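Local coordinates for threonine--tRNA ligase catalytic subunit (Aeropyrum pernix, PDB 3A32), which probably attaches threonine to its cognate tRNA in two steps, activating the amino acid with ATP and then passing it to the acceptor end, at residues A[284-287]-A[288-292]. Residues are numbered along the deposited sequence; the frame is centred on the assembly and turned at random.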
ATOM      1  N   ASP A 284      17.558  20.157   8.851  1.00  8.89           N
ATOM      2  CA  ASP A 284      17.193  21.071   7.819  1.00  9.19           C
ATOM      3  C   ASP A 284      16.887  22.408   8.480  1.00  8.74           C
ATOM      4  O   ASP A 284      15.995  22.505   9.349  1.00  8.31           O
ATOM      5  CB  ASP A 284      16.007  20.514   7.034  1.00  8.86           C
ATOM      6  CG  ASP A 284      15.818  21.194   5.699  1.00 11.75           C
ATOM      7  OD1 ASP A 284      15.973  22.451   5.646  1.00 11.17           O
ATOM      8  OD2 ASP A 284      15.504  20.472   4.708  1.00 12.89           O
ATOM      9  N   PHE A 285      17.689  23.405   8.095  1.00  9.11           N
ATOM     10  CA  PHE A 285      17.607  24.812   8.574  1.00  9.06           C
ATOM     11  C   PHE A 285      16.958  25.683   7.493  1.00  9.45           C
ATOM     12  O   PHE A 285      16.527  26.808   7.740  1.00 10.32           O
ATOM     13  CB  PHE A 285      19.018  25.312   8.918  1.00  8.22           C
ATOM     14  CG  PHE A 285      19.688  24.474   9.988  1.00  9.90           C
ATOM     15  CD1 PHE A 285      18.916  23.925  11.053  1.00  5.95           C
ATOM     16  CD2 PHE A 285      21.043  24.225   9.955  1.00  8.24           C
ATOM     17  CE1 PHE A 285      19.500  23.151  12.018  1.00  8.17           C
ATOM     18  CE2 PHE A 285      21.657  23.455  10.972  1.00  7.22           C
ATOM     19  CZ  PHE A 285      20.895  22.911  11.981  1.00  8.07           C
ATOM     20  N   ASN A 286      16.842  25.107   6.309  1.00  9.48           N
ATOM     21  CA  ASN A 286      16.211  25.728   5.191  1.00 11.25           C
ATOM     22  C   ASN A 286      14.674  25.696   5.281  1.00 12.00           C
ATOM     23  O   ASN A 286      14.038  26.760   5.206  1.00 13.33           O
ATOM     24  CB  ASN A 286      16.717  25.063   3.910  1.00 10.97           C
ATOM     25  CG  ASN A 286      16.121  25.681   2.643  1.00 12.58           C
ATOM     26  OD1 ASN A 286      16.168  26.901   2.442  1.00 11.17           O
ATOM     27  ND2 ASN A 286      15.599  24.822   1.756  1.00 11.66           N
ATOM     28  N   LEU A 287      14.093  24.492   5.421  1.00 12.15           N
ATOM     29  CA  LEU A 287      12.629  24.281   5.397  1.00 11.99           C
ATOM     30  C   LEU A 287      11.874  25.060   6.464  1.00 11.43           C
ATOM     31  O   LEU A 287      10.825  25.592   6.175  1.00 12.16           O
ATOM     32  CB  LEU A 287      12.250  22.770   5.502  1.00 12.04           C
ATOM     33  CG  LEU A 287      12.323  21.812   4.299  1.00 13.29           C
ATOM     34  CD1 LEU A 287      11.932  20.340   4.634  1.00 11.24           C
ATOM     35  CD2 LEU A 287      11.593  22.337   2.999  1.00 15.12           C
ATOM     36  N   PRO A 288      12.366  25.081   7.719  1.00 10.72           N
ATOM     37  CA  PRO A 288      11.668  25.899   8.725  1.00 11.21           C
ATOM     38  C   PRO A 288      11.674  27.408   8.467  1.00 12.87           C
ATOM     39  O   PRO A 288      10.809  28.133   9.004  1.00 12.74           O
ATOM     40  CB  PRO A 288      12.414  25.591  10.034  1.00 10.74           C
ATOM     41  CG  PRO A 288      13.707  24.955   9.634  1.00  8.99           C
ATOM     42  CD  PRO A 288      13.497  24.322   8.293  1.00  9.92           C
ATOM     43  N   ARG A 289      12.657  27.878   7.690  1.00 14.11           N
ATOM     44  CA  ARG A 289      12.668  29.253   7.173  1.00 15.75           C
ATOM     45  C   ARG A 289      11.679  29.397   5.989  1.00 16.69           C
ATOM     46  O   ARG A 289      10.815  30.285   5.992  1.00 17.57           O
ATOM     47  CB  ARG A 289      14.109  29.688   6.775  1.00 15.12           C
ATOM     48  CG  ARG A 289      14.995  30.086   8.001  1.00 15.56           C
ATOM     49  CD  ARG A 289      16.448  30.438   7.582  1.00 15.96           C
ATOM     50  NE  ARG A 289      17.249  30.950   8.697  1.00 14.56           N
ATOM     51  CZ  ARG A 289      17.864  30.194   9.594  1.00 14.57           C
ATOM     52  NH1 ARG A 289      17.781  28.861   9.532  1.00 12.25           N
ATOM     53  NH2 ARG A 289      18.525  30.774  10.579  1.00 11.84           N
ATOM     54  N   ARG A 290      11.805  28.534   4.982  1.00 16.90           N
ATOM     55  CA  ARG A 290      10.984  28.656   3.776  1.00 17.80           C
ATOM     56  C   ARG A 290       9.467  28.488   4.015  1.00 16.95           C
ATOM     57  O   ARG A 290       8.656  29.186   3.394  1.00 16.70           O
ATOM     58  CB  ARG A 290      11.479  27.690   2.699  1.00 18.92           C
ATOM     59  CG  ARG A 290      12.904  27.971   2.219  1.00 22.62           C
ATOM     60  CD  ARG A 290      13.029  29.312   1.522  1.00 28.03           C
ATOM     61  NE  ARG A 290      12.576  29.303   0.114  1.00 36.83           N
ATOM     62  CZ  ARG A 290      12.082  30.375  -0.546  1.00 39.70           C
ATOM     63  NH1 ARG A 290      11.948  31.568   0.059  1.00 40.34           N
ATOM     64  NH2 ARG A 290      11.693  30.262  -1.813  1.00 36.22           N
ATOM     65  N   PHE A 291       9.099  27.595   4.928  1.00 15.83           N
ATOM     66  CA  PHE A 291       7.693  27.367   5.292  1.00 14.94           C
ATOM     67  C   PHE A 291       7.295  28.031   6.613  1.00 15.53           C
ATOM     68  O   PHE A 291       6.234  27.736   7.142  1.00 16.13           O
ATOM     69  CB  PHE A 291       7.426  25.867   5.415  1.00 14.27           C
ATOM     70  CG  PHE A 291       7.307  25.169   4.087  1.00 12.69           C
ATOM     71  CD1 PHE A 291       6.093  25.163   3.396  1.00  9.59           C
ATOM     72  CD2 PHE A 291       8.420  24.559   3.510  1.00 10.79           C
ATOM     73  CE1 PHE A 291       5.985  24.514   2.178  1.00  8.70           C
ATOM     74  CE2 PHE A 291       8.325  23.923   2.289  1.00 10.62           C
ATOM     75  CZ  PHE A 291       7.117  23.903   1.620  1.00  7.43           C
ATOM     76  N   ARG A 292       8.173  28.882   7.156  1.00 15.12           N
ATOM     77  CA  ARG A 292       7.882  29.700   8.307  1.00 15.76           C
ATOM     78  C   ARG A 292       7.503  28.862   9.520  1.00 15.16           C
ATOM     79  O   ARG A 292       6.621  29.240  10.306  1.00 15.65           O
ATOM     80  CB  ARG A 292       6.838  30.766   7.934  1.00 16.43           C
ATOM     81  CG  ARG A 292       7.420  31.753   6.893  1.00 22.42           C
ATOM     82  CD  ARG A 292       6.321  32.322   6.013  1.00 34.21           C
ATOM     83  NE  ARG A 292       6.783  33.133   4.866  1.00 39.21           N
ATOM     84  CZ  ARG A 292       5.976  33.910   4.139  1.00 42.45           C
ATOM     85  NH1 ARG A 292       4.689  34.005   4.447  1.00 43.88           N
ATOM     86  NH2 ARG A 292       6.445  34.606   3.111  1.00 44.85           N
TER
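A short helix capped at both ends follows strand 273-284 of the class II synthetase catalytic sheet, and Pro288 CD in its first turn sits 3.3 Å from Asp284 O. At the start, the first torsion of Asp284 (chi1 -163°, CG anti to the backbone N) brings its carboxylate to the amides of the first turn, and OD1 takes the amide N of Leu287 at 2.8 Å in a nearly straight bond that arrives from above the carboxylate plane; Asn286 N adds a weak second one. OD2 is held by NE2 of His310, a zinc ligand, so one side chain caps the helix and, from the second shell, probably helps to orient a ligand of the metal. An alanine in place of Asp284 would probably leave the Leu287 amide without its cap and the His310 imidazole freer to turn.

Two backbone bonds follow, Arg290 N to Asn286 O at 2.9 Å and Phe291 N to Leu287 O at 2.9 Å. The Leu287 and Phe291 side chains run alongside each other in one direction; CD2 of the leucine meets the ring edge at CE2, 3.7 Å off, and both side chains pack on helix 112-126, which carries the zinc ligand Cys112. On the outer side, Asn286 OD1 rests 3.4 Å from Arg290 CG. Arg292, at positive phi, is the C-prime residue of the Schellman motif that closes the helix, with Arg292 N bonding Arg289 O and Leu293 N bonding Pro288 O. The stretched-out chain of Arg289 carries NH1, salt-bridged to Glu224, back to Phe285 O, to which it also donates at 3.0 Å, with that oxygen exactly in the guanidinium plane.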